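Local coordinates for protein flavin adenine dinucleotide synthase (Saccharomyces cerevisiae, PDB 2WSI) that catalyses the transfer of an adenylyl group from ATP to flavin mononucleotide, forming the coenzyme FAD and releasing diphosphate, at residues I56-N61 with V68-Y73; E8-I13 with L72-L77; K219-I224 with N228-N233. One frame throughout, in Å; residues are numbered along the deposited sequence.

Contact 1: I56-N61 with V68-Y73; sequences ISFSYN and VLLLLY. With FAD (flavin-adenine dinucleotide), chain C.
Phe58 meets Leu69, Leu70 and Tyr73 in a buried, apolar strand-to-helix contact, where strand 56-59, in the interior of the central sheet, is covered by helix 64-87. The Phe58 ring reaches the helix with CG anti to the backbone N (chi1 -167°), and its CZ comes 3.4 Å from the backbone N of Leu70. Leu70 CD1 sits squarely over one ring face, a CH-pi contact 4.1 Å from the centroid. The ring's edge is turned to the face of Tyr73 in a T-shaped stack, centroids 5.2 Å apart and planes at 69°. Strand, turn and helix are the first beta-alpha unit of the HUP-type fold, with a turn that in relatives of the PAPS reductase family typically binds nucleotide phosphates. On the pocket side, Ser59 O accepts a 2.9 Å hydrogen bond from FAD O2B. Without the Phe58 ring, as with an alanine here, sheet and helix would probably be left with a gap, and Tyr73 would lose the edge packed on its face. At the flanks, Tyr73 OH abuts Ile56 CG2 at 3.4 Å, while Leu70 CD2 lies over a face of Tyr60, whose hydroxyl is hydrogen-bonded to Thr123.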
loop_
_atom_site.group_PDB
_atom_site.type_symbol
_atom_site.label_atom_id
_atom_site.label_comp_id
_atom_site.label_asym_id
_atom_site.label_seq_id
_atom_site.Cartn_x
_atom_site.Cartn_y
_atom_site.Cartn_z
ATOM N N ILE A 56 1.915 1.416 17.754
ATOM C CA ILE A 56 1.523 0.879 16.456
ATOM C C ILE A 56 2.720 0.848 15.537
ATOM O O ILE A 56 3.354 1.873 15.350
ATOM C CB ILE A 56 0.481 1.764 15.757
ATOM C CG1 ILE A 56 -0.798 1.904 16.595
ATOM C CG2 ILE A 56 0.077 1.144 14.418
ATOM C CD1 ILE A 56 -1.787 2.864 15.974
ATOM N N SER A 57 2.977 -0.298 14.905
ATOM C CA SER A 57 3.912 -0.342 13.801
ATOM C C SER A 57 3.160 -0.598 12.495
ATOM O O SER A 57 2.186 -1.337 12.467
ATOM C CB SER A 57 4.911 -1.461 13.986
ATOM O OG SER A 57 5.880 -1.368 12.973
ATOM N N PHE A 58 3.612 0.032 11.429
ATOM C CA PHE A 58 2.992 -0.120 10.111
ATOM C C PHE A 58 3.756 -1.210 9.344
ATOM O O PHE A 58 4.979 -1.086 9.129
ATOM C CB PHE A 58 3.081 1.225 9.366
ATOM C CG PHE A 58 2.227 1.285 8.139
ATOM C CD1 PHE A 58 1.013 1.933 8.169
ATOM C CD2 PHE A 58 2.637 0.669 6.965
ATOM C CE1 PHE A 58 0.185 1.962 7.039
ATOM C CE2 PHE A 58 1.821 0.678 5.828
ATOM C CZ PHE A 58 0.600 1.319 5.862
ATOM N N SER A 59 3.077 -2.300 8.956
ATOM C CA SER A 59 3.762 -3.311 8.134
ATOM C C SER A 59 3.736 -2.895 6.669
ATOM O O SER A 59 2.685 -2.774 6.041
ATOM C CB SER A 59 3.220 -4.742 8.325
ATOM O OG SER A 59 1.840 -4.835 8.004
ATOM N N TYR A 60 4.920 -2.679 6.130
ATOM C CA TYR A 60 5.053 -2.114 4.798
ATOM C C TYR A 60 5.983 -2.996 3.960
ATOM O O TYR A 60 7.090 -3.320 4.395
ATOM C CB TYR A 60 5.654 -0.723 4.925
ATOM C CG TYR A 60 5.835 0.009 3.615
ATOM C CD1 TYR A 60 4.731 0.335 2.825
ATOM C CD2 TYR A 60 7.104 0.405 3.176
ATOM C CE1 TYR A 60 4.879 1.016 1.632
ATOM C CE2 TYR A 60 7.262 1.085 1.990
ATOM C CZ TYR A 60 6.138 1.391 1.211
ATOM O OH TYR A 60 6.224 2.079 0.027
ATOM N N ASN A 61 5.558 -3.342 2.748
ATOM C CA ASN A 61 6.385 -4.168 1.855
ATOM C C ASN A 61 6.486 -3.540 0.459
ATOM O O ASN A 61 6.956 -4.181 -0.482
ATOM C CB ASN A 61 5.838 -5.597 1.739
ATOM C CG ASN A 61 4.439 -5.639 1.112
ATOM O OD1 ASN A 61 3.875 -4.610 0.734
ATOM N ND2 ASN A 61 3.875 -6.837 1.008
ATOM N N VAL A 68 -1.006 2.316 -0.788
ATOM C CA VAL A 68 -2.242 3.090 -0.719
ATOM C C VAL A 68 -2.593 3.326 0.740
ATOM O O VAL A 68 -2.917 4.450 1.133
ATOM C CB VAL A 68 -3.418 2.402 -1.465
ATOM C CG1 VAL A 68 -4.765 3.023 -1.026
ATOM C CG2 VAL A 68 -3.215 2.550 -2.968
ATOM N N LEU A 69 -2.521 2.269 1.552
ATOM C CA LEU A 69 -2.828 2.401 2.974
ATOM C C LEU A 69 -1.906 3.383 3.670
ATOM O O LEU A 69 -2.340 4.219 4.470
ATOM C CB LEU A 69 -2.775 1.048 3.684
ATOM C CG LEU A 69 -3.244 1.081 5.139
ATOM C CD1 LEU A 69 -4.564 1.861 5.297
ATOM C CD2 LEU A 69 -3.315 -0.314 5.742
ATOM N N LEU A 70 -0.623 3.303 3.349
ATOM C CA LEU A 70 0.332 4.234 3.950
ATOM C C LEU A 70 0.002 5.684 3.603
ATOM O O LEU A 70 0.042 6.558 4.469
ATOM C CB LEU A 70 1.762 3.885 3.489
ATOM C CG LEU A 70 2.809 4.841 4.058
ATOM C CD1 LEU A 70 2.750 4.873 5.590
ATOM C CD2 LEU A 70 4.218 4.421 3.579
ATOM N N LEU A 71 -0.362 5.956 2.349
ATOM C CA LEU A 71 -0.785 7.309 1.987
ATOM C C LEU A 71 -2.018 7.725 2.795
ATOM O O LEU A 71 -2.057 8.824 3.317
ATOM C CB LEU A 71 -1.081 7.445 0.488
ATOM C CG LEU A 71 0.039 7.136 -0.498
ATOM C CD1 LEU A 71 -0.487 7.267 -1.933
ATOM C CD2 LEU A 71 1.248 8.044 -0.269
ATOM N N LEU A 72 -3.019 6.850 2.908
ATOM C CA LEU A 72 -4.220 7.159 3.714
ATOM C C LEU A 72 -3.889 7.357 5.200
ATOM O O LEU A 72 -4.433 8.233 5.873
ATOM C CB LEU A 72 -5.283 6.057 3.553
ATOM C CG LEU A 72 -5.754 5.926 2.106
ATOM C CD1 LEU A 72 -6.603 4.661 1.991
ATOM C CD2 LEU A 72 -6.522 7.182 1.681
ATOM N N TYR A 73 -2.970 6.543 5.696
ATOM C CA TYR A 73 -2.572 6.562 7.091
ATOM C C TYR A 73 -1.894 7.900 7.399
ATOM O O TYR A 73 -2.189 8.541 8.415
ATOM C CB TYR A 73 -1.578 5.424 7.321
ATOM C CG TYR A 73 -1.259 5.119 8.769
ATOM C CD1 TYR A 73 -2.097 4.282 9.507
ATOM C CD2 TYR A 73 -0.125 5.613 9.380
ATOM C CE1 TYR A 73 -1.818 3.949 10.806
ATOM C CE2 TYR A 73 0.180 5.298 10.714
ATOM C CZ TYR A 73 -0.681 4.446 11.416
ATOM O OH TYR A 73 -0.436 4.070 12.720
HETATM P PA FAD C . 0.134 -10.319 1.604
HETATM O O1A FAD C . 0.882 -10.474 0.308
HETATM O O2A FAD C . 0.678 -11.246 2.657
HETATM O O5B FAD C . 0.061 -8.785 2.126
HETATM C C5B FAD C . -0.906 -8.451 3.104
HETATM C C4B FAD C . -0.339 -7.338 3.991
HETATM O O4B FAD C . 0.579 -7.885 4.901
HETATM C C3B FAD C . 0.433 -6.312 3.184
HETATM O O3B FAD C . -0.402 -5.282 2.719
HETATM C C2B FAD C . 1.438 -5.807 4.203
HETATM O O2B FAD C . 0.860 -4.808 5.016
HETATM C C1B FAD C . 1.703 -7.034 5.036
HETATM N N9A FAD C . 2.885 -7.718 4.490
HETATM C C8A FAD C . 2.933 -8.752 3.589
HETATM N N7A FAD C . 4.234 -9.089 3.378
HETATM C C5A FAD C . 5.003 -8.255 4.125
HETATM C C6A FAD C . 6.367 -8.131 4.290
HETATM N N6A FAD C . 7.246 -8.931 3.658
HETATM N N1A FAD C . 6.829 -7.186 5.159
HETATM C C2A FAD C . 5.982 -6.352 5.858
HETATM N N3A FAD C . 4.624 -6.453 5.660
HETATM C C4A FAD C . 4.160 -7.413 4.831
HETATM N N1 FAD C . -2.906 -14.958 9.254
HETATM C C2 FAD C . -3.667 -15.695 10.124
HETATM O O2 FAD C . -4.253 -16.704 9.733
HETATM N N3 FAD C . -3.774 -15.313 11.438
HETATM C C4 FAD C . -3.118 -14.193 11.900
HETATM O O4 FAD C . -3.267 -13.902 13.091
HETATM C C4X FAD C . -2.339 -13.437 11.018
HETATM N N5 FAD C . -1.661 -12.295 11.436
HETATM C C5X FAD C . -0.905 -11.557 10.547
HETATM C C6 FAD C . -0.221 -10.412 10.956
HETATM C C7 FAD C . 0.562 -9.703 10.041
HETATM C C7M FAD C . 1.320 -8.473 10.453
HETATM C C8 FAD C . 0.638 -10.133 8.723
HETATM C C8M FAD C . 1.452 -9.368 7.722
HETATM C C9 FAD C . -0.050 -11.262 8.320
HETATM C C9A FAD C . -0.809 -11.982 9.221
HETATM N N10 FAD C . -1.471 -13.116 8.794
HETATM C C10 FAD C . -2.252 -13.825 9.684
HETATM C "C1'" FAD C . -1.380 -13.534 7.352
HETATM C "C2'" FAD C . -2.487 -12.848 6.522
HETATM O "O2'" FAD C . -3.776 -12.998 7.070
HETATM C "C3'" FAD C . -2.520 -13.319 5.070
HETATM O "O3'" FAD C . -3.018 -14.634 5.020
HETATM C "C4'" FAD C . -1.136 -13.265 4.452
HETATM O "O4'" FAD C . -0.531 -12.018 4.724
HETATM C "C5'" FAD C . -1.220 -13.437 2.935
HETATM O "O5'" FAD C . -2.298 -12.665 2.441
HETATM P P FAD C . -2.161 -11.839 1.064
HETATM O O1P FAD C . -1.329 -12.632 0.084
HETATM O O2P FAD C . -3.528 -11.431 0.563
HETATM O O3P FAD C . -1.432 -10.456 1.378
#

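Contact 2: E8-I13 with L72-L77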
loop_
_atom_site.group_PDB
_atom_site.type_symbol
_atom_site.label_atom_id
_atom_site.label_comp_id
_atom_site.label_asym_id
_atom_site.label_seq_id
_atom_site.Cartn_x
_atom_site.Cartn_y
_atom_site.Cartn_z
ATOM N N GLU A 8 1.176 16.032 5.635
ATOM C CA GLU A 8 0.405 17.124 5.018
ATOM C C GLU A 8 0.223 16.898 3.506
ATOM O O GLU A 8 -0.851 17.117 2.962
ATOM C CB GLU A 8 1.083 18.496 5.272
ATOM C CG GLU A 8 0.139 19.651 5.037
ATOM C CD GLU A 8 0.112 20.121 3.591
ATOM O OE1 GLU A 8 1.099 19.879 2.849
ATOM O OE2 GLU A 8 -0.891 20.768 3.204
ATOM N N MET A 9 1.276 16.435 2.834
ATOM C CA MET A 9 1.183 16.105 1.414
ATOM C C MET A 9 0.100 15.033 1.169
ATOM O O MET A 9 -0.770 15.197 0.312
ATOM C CB MET A 9 2.544 15.628 0.861
ATOM C CG MET A 9 2.487 15.240 -0.673
ATOM S SD MET A 9 4.043 14.539 -1.336
ATOM C CE MET A 9 4.009 12.916 -0.534
ATOM N N CYS A 10 0.142 13.943 1.926
ATOM C CA CYS A 10 -0.823 12.853 1.723
ATOM C C CYS A 10 -2.248 13.341 2.044
ATOM O O CYS A 10 -3.235 12.973 1.402
ATOM C CB CYS A 10 -0.424 11.673 2.609
ATOM S SG CYS A 10 1.075 10.833 1.963
ATOM N N TYR A 11 -2.341 14.213 3.033
ATOM C CA TYR A 11 -3.607 14.840 3.362
ATOM C C TYR A 11 -4.153 15.615 2.169
ATOM O O TYR A 11 -5.349 15.524 1.872
ATOM C CB TYR A 11 -3.476 15.765 4.584
ATOM C CG TYR A 11 -4.755 16.522 4.839
ATOM C CD1 TYR A 11 -5.814 15.923 5.538
ATOM C CD2 TYR A 11 -4.924 17.814 4.367
ATOM C CE1 TYR A 11 -7.030 16.605 5.747
ATOM C CE2 TYR A 11 -6.134 18.511 4.584
ATOM C CZ TYR A 11 -7.166 17.902 5.277
ATOM O OH TYR A 11 -8.340 18.587 5.507
ATOM N N GLU A 12 -3.288 16.372 1.486
ATOM C CA GLU A 12 -3.736 17.159 0.327
ATOM C C GLU A 12 -4.173 16.226 -0.789
ATOM O O GLU A 12 -5.159 16.489 -1.487
ATOM C CB GLU A 12 -2.617 18.090 -0.193
ATOM C CG GLU A 12 -2.198 19.179 0.798
ATOM C CD GLU A 12 -1.132 20.124 0.234
ATOM O OE1 GLU A 12 -0.568 19.853 -0.853
ATOM O OE2 GLU A 12 -0.851 21.155 0.878
ATOM N N ILE A 13 -3.444 15.130 -0.958
ATOM C CA ILE A 13 -3.743 14.185 -2.038
ATOM C C ILE A 13 -5.102 13.570 -1.818
ATOM O O ILE A 13 -5.907 13.460 -2.731
ATOM C CB ILE A 13 -2.644 13.098 -2.147
ATOM C CG1 ILE A 13 -1.380 13.715 -2.765
ATOM C CG2 ILE A 13 -3.102 11.917 -3.018
ATOM C CD1 ILE A 13 -0.129 12.788 -2.740
ATOM N N LEU A 72 -3.019 6.850 2.908
ATOM C CA LEU A 72 -4.220 7.159 3.714
ATOM C C LEU A 72 -3.889 7.357 5.200
ATOM O O LEU A 72 -4.433 8.233 5.873
ATOM C CB LEU A 72 -5.283 6.057 3.553
ATOM C CG LEU A 72 -5.754 5.926 2.106
ATOM C CD1 LEU A 72 -6.603 4.661 1.991
ATOM C CD2 LEU A 72 -6.522 7.182 1.681
ATOM N N TYR A 73 -2.970 6.543 5.696
ATOM C CA TYR A 73 -2.572 6.562 7.091
ATOM C C TYR A 73 -1.894 7.900 7.399
ATOM O O TYR A 73 -2.189 8.541 8.415
ATOM C CB TYR A 73 -1.578 5.424 7.321
ATOM C CG TYR A 73 -1.259 5.119 8.769
ATOM C CD1 TYR A 73 -2.097 4.282 9.507
ATOM C CD2 TYR A 73 -0.125 5.613 9.380
ATOM C CE1 TYR A 73 -1.818 3.949 10.806
ATOM C CE2 TYR A 73 0.180 5.298 10.714
ATOM C CZ TYR A 73 -0.681 4.446 11.416
ATOM O OH TYR A 73 -0.436 4.070 12.720
ATOM N N LEU A 74 -1.014 8.334 6.500
ATOM C CA LEU A 74 -0.319 9.615 6.669
ATOM C C LEU A 74 -1.301 10.762 6.595
ATOM O O LEU A 74 -1.203 11.718 7.352
ATOM C CB LEU A 74 0.779 9.789 5.596
ATOM C CG LEU A 74 1.993 8.876 5.869
ATOM C CD1 LEU A 74 2.886 8.768 4.658
ATOM C CD2 LEU A 74 2.751 9.373 7.105
ATOM N N SER A 75 -2.257 10.668 5.681
ATOM C CA SER A 75 -3.318 11.663 5.647
ATOM C C SER A 75 -4.052 11.766 6.985
ATOM O O SER A 75 -4.299 12.872 7.498
ATOM C CB SER A 75 -4.309 11.338 4.529
ATOM O OG SER A 75 -5.354 12.287 4.536
ATOM N N CYS A 76 -4.393 10.624 7.566
ATOM C CA CYS A 76 -5.056 10.608 8.880
ATOM C C CYS A 76 -4.137 11.052 10.008
ATOM O O CYS A 76 -4.588 11.610 11.031
ATOM C CB CYS A 76 -5.592 9.213 9.178
ATOM S SG CYS A 76 -6.977 8.797 8.092
ATOM N N LEU A 77 -2.842 10.814 9.838
ATOM C CA LEU A 77 -1.880 11.263 10.859
ATOM C C LEU A 77 -1.876 12.807 10.926
ATOM O O LEU A 77 -1.818 13.425 12.012
ATOM C CB LEU A 77 -0.485 10.704 10.527
ATOM C CG LEU A 77 0.599 11.052 11.531
ATOM C CD1 LEU A 77 0.203 10.523 12.886
ATOM C CD2 LEU A 77 1.979 10.493 11.092
#
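Cys10 packs on Leu74, and Tyr11 on Ser75, where helix 3-18 crosses helix 64-87, and the small side chains at the crossing let the two backbones come almost into touch. The CA atoms of Tyr11 and Ser75 are 3.9 Å apart, and the short helix axes approach to 7.1 Å at a crossing angle of -107°. Cys10 points at the other helix: its CB meets Leu74 CB at 3.7 Å, and SG, anti to its own carbonyl carbon (chi1 -73°), runs on along the leucine to lie 3.8 Å from CD1. Beside this pair, Ser75 CB packs on the carbonyl oxygen of Cys10, which is itself hydrogen-bonded to Thr14 OG1 one turn further along. The serine hydroxyl carries the other half of the contact. With OG anti to the backbone N (chi1 178°), it is laid against the neighbouring helix, 3.3 Å from Tyr11 CA. Helix 64-87 is the helix that follows the first strand of the HUP-type alpha/beta fold, and the N-terminal helix crosses over its outer side, turned from the sheet. Tyr11 leaves the crossing at its flank. Its ring passes Ser75 OG obliquely, CD1 coming to 3.8 Å, and then meets the inclined ring of Trp78, while Arg38 of helix 25-45 also packs against it. Thr14 continues the interface along helix 3-18, touching both Leu72 and Ser75.

Contact 3: K219-I224 with N228-N233; sequences KGFTSI and NNSLPN. With SO4 (sulfate ion), chain B.
Gly220 and Asn233 join two irregular backbone runs through one nearly straight hydrogen bond, Asn233 N to Gly220 O (2.8 Å), the donor standing above the carbonyl plane. Gly220 has a positive phi of 105°, and a side chain there would press on Pro232 CB as well as on the carbonyl oxygen before it. Next to it the Phe221 ring is laid against residues 230-232. Pro232 CD makes a CH-pi contact over one face, 4.2 Å from the centroid, and the Leu231 carbonyl carbon lies above the rim of that face, whereas Ser230 OG, hydrogen-bonded to Gly226 O, comes in at the edge, within the ring plane. On the far side of the backbone bond, Asn233, with CG anti to the backbone N (chi1 -165°), swings its amide to Thr222: ND2 donates to Thr222 OG1 at 2.9 Å and 169°, with the hydroxyl oxygen lying in the amide plane. That amide is fixed by further bonds, from ND2 to Leu298 O and from His235 N to OD1, while Thr222 OG1 is also bonded to Glu299 O. A water fills in between the runs: it accepts from Thr222 N and donates to Ser223 O and, at 2.8 Å, to Leu231 O. Ile224 N donates to a sulfate ion, probably from the crystallisation liquor, 3.1 Å from its O3, with Lys64 NZ and Tyr217 OH as further donors. The sulfate lies near the diphosphate of FAD, and such a group of donors would suit phosphate groups of ATP or the departing diphosphate.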
loop_
_atom_site.group_PDB
_atom_site.type_symbol
_atom_site.label_atom_id
_atom_site.label_comp_id
_atom_site.label_asym_id
_atom_site.label_seq_id
_atom_site.Cartn_x
_atom_site.Cartn_y
_atom_site.Cartn_z
ATOM N N LYS A 219 5.710 -3.513 -15.397
ATOM C CA LYS A 219 6.046 -4.677 -16.233
ATOM C C LYS A 219 4.942 -5.750 -16.307
ATOM O O LYS A 219 5.151 -6.842 -16.860
ATOM C CB LYS A 219 7.328 -5.330 -15.734
ATOM C CG LYS A 219 8.564 -4.414 -15.758
ATOM C CD LYS A 219 8.839 -3.830 -17.152
ATOM C CE LYS A 219 9.468 -4.871 -18.078
ATOM N NZ LYS A 219 10.241 -4.251 -19.209
ATOM N N GLY A 220 3.767 -5.454 -15.758
ATOM C CA GLY A 220 2.659 -6.405 -15.854
ATOM C C GLY A 220 2.338 -7.179 -14.597
ATOM O O GLY A 220 1.394 -7.961 -14.587
ATOM N N PHE A 221 3.106 -6.986 -13.518
ATOM C CA PHE A 221 2.705 -7.570 -12.251
ATOM C C PHE A 221 1.395 -6.935 -11.788
ATOM O O PHE A 221 1.198 -5.727 -11.959
ATOM C CB PHE A 221 3.807 -7.381 -11.180
ATOM C CG PHE A 221 5.010 -8.283 -11.384
ATOM C CD1 PHE A 221 5.207 -9.399 -10.578
ATOM C CD2 PHE A 221 5.914 -8.033 -12.396
ATOM C CE1 PHE A 221 6.300 -10.235 -10.773
ATOM C CE2 PHE A 221 7.003 -8.864 -12.585
ATOM C CZ PHE A 221 7.192 -9.962 -11.781
ATOM N N THR A 222 0.508 -7.742 -11.198
ATOM C CA THR A 222 -0.678 -7.210 -10.516
ATOM C C THR A 222 -0.661 -7.583 -9.034
ATOM O O THR A 222 -1.511 -7.178 -8.251
ATOM C CB THR A 222 -1.973 -7.761 -11.139
ATOM O OG1 THR A 222 -1.949 -9.198 -11.067
ATOM C CG2 THR A 222 -2.109 -7.279 -12.573
ATOM N N SER A 223 0.294 -8.408 -8.673
ATOM C CA SER A 223 0.432 -8.874 -7.301
ATOM C C SER A 223 1.903 -9.219 -7.172
ATOM O O SER A 223 2.458 -9.872 -8.064
ATOM C CB SER A 223 -0.430 -10.129 -7.095
ATOM O OG SER A 223 -0.330 -10.613 -5.769
ATOM N N ILE A 224 2.554 -8.781 -6.104
ATOM C CA ILE A 224 3.983 -9.050 -5.971
ATOM C C ILE A 224 4.244 -10.013 -4.820
ATOM O O ILE A 224 3.859 -9.758 -3.677
ATOM C CB ILE A 224 4.821 -7.756 -5.776
ATOM C CG1 ILE A 224 4.635 -6.807 -6.964
ATOM C CG2 ILE A 224 6.295 -8.109 -5.631
ATOM C CD1 ILE A 224 5.242 -5.382 -6.731
ATOM N N ASN A 228 10.349 -16.366 -6.958
ATOM C CA ASN A 228 10.007 -17.702 -7.410
ATOM C C ASN A 228 8.510 -17.986 -7.442
ATOM O O ASN A 228 8.095 -18.984 -8.027
ATOM C CB ASN A 228 10.703 -18.742 -6.535
ATOM C CG ASN A 228 10.309 -18.634 -5.075
ATOM O OD1 ASN A 228 10.006 -17.548 -4.575
ATOM N ND2 ASN A 228 10.322 -19.762 -4.379
ATOM N N ASN A 229 7.697 -17.134 -6.818
ATOM C CA ASN A 229 6.269 -17.416 -6.715
ATOM C C ASN A 229 5.357 -16.350 -7.338
ATOM O O ASN A 229 4.150 -16.322 -7.047
ATOM C CB ASN A 229 5.882 -17.672 -5.249
ATOM C CG ASN A 229 5.955 -16.423 -4.384
ATOM O OD1 ASN A 229 5.549 -15.337 -4.795
ATOM N ND2 ASN A 229 6.447 -16.583 -3.159
ATOM N N SER A 230 5.917 -15.481 -8.184
ATOM C CA SER A 230 5.104 -14.440 -8.829
ATOM C C SER A 230 5.690 -13.944 -10.150
ATOM O O SER A 230 6.895 -13.786 -10.294
ATOM C CB SER A 230 4.866 -13.263 -7.877
ATOM O OG SER A 230 6.066 -12.551 -7.633
ATOM N N LEU A 231 4.805 -13.696 -11.111
ATOM C CA LEU A 231 5.181 -13.283 -12.461
ATOM C C LEU A 231 4.233 -12.218 -12.921
ATOM O O LEU A 231 3.214 -11.990 -12.287
ATOM C CB LEU A 231 5.006 -14.434 -13.445
ATOM C CG LEU A 231 5.369 -15.827 -12.966
ATOM C CD1 LEU A 231 4.764 -16.874 -13.906
ATOM C CD2 LEU A 231 6.871 -15.918 -12.916
ATOM N N PRO A 232 4.522 -11.615 -14.074
ATOM C CA PRO A 232 3.561 -10.727 -14.727
ATOM C C PRO A 232 2.253 -11.465 -14.973
ATOM O O PRO A 232 2.239 -12.696 -15.103
ATOM C CB PRO A 232 4.252 -10.356 -16.044
ATOM C CG PRO A 232 5.704 -10.650 -15.807
ATOM C CD PRO A 232 5.742 -11.797 -14.870
ATOM N N ASN A 233 1.143 -10.741 -15.003
ATOM C CA ASN A 233 -0.147 -11.414 -15.039
ATOM C C ASN A 233 -0.419 -11.971 -16.451
ATOM O O ASN A 233 -0.390 -11.220 -17.421
ATOM C CB ASN A 233 -1.261 -10.458 -14.613
ATOM C CG ASN A 233 -2.555 -11.185 -14.289
ATOM O OD1 ASN A 233 -3.056 -11.977 -15.085
ATOM N ND2 ASN A 233 -3.124 -10.883 -13.141
HETATM S S SO4 B . 0.349 -6.495 -3.920
HETATM O O1 SO4 B . 0.651 -7.861 -3.532
HETATM O O2 SO4 B . 1.076 -5.600 -3.026
HETATM O O3 SO4 B . 0.796 -6.295 -5.299
HETATM O O4 SO4 B . -1.069 -6.221 -3.717
HETATM O O HOH W 1 1.450 -10.480 -10.794
#

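From the N terminus, helix 3-18 enters first and waits for its partner until helix 64-87, so contact 2 closes a long loop that includes helix 25-45 and strand 56-59. Contact 1 starts inside that span and ends on the same stretch of helix, a short beta-alpha connection with Leu72 and Tyr73 common to both second segments. The two touch where Leu71 O lies 3.4 Å from Cys10 CB, and together they layer sheet, helix 64-87 and N-terminal helix. Contact 3 follows later as a tight local closure, neither nested nor crossed with the others. Its centre is about 22 Å from that of contact 1 and about 29 Å from that of contact 2, across the chain's centre from the latter.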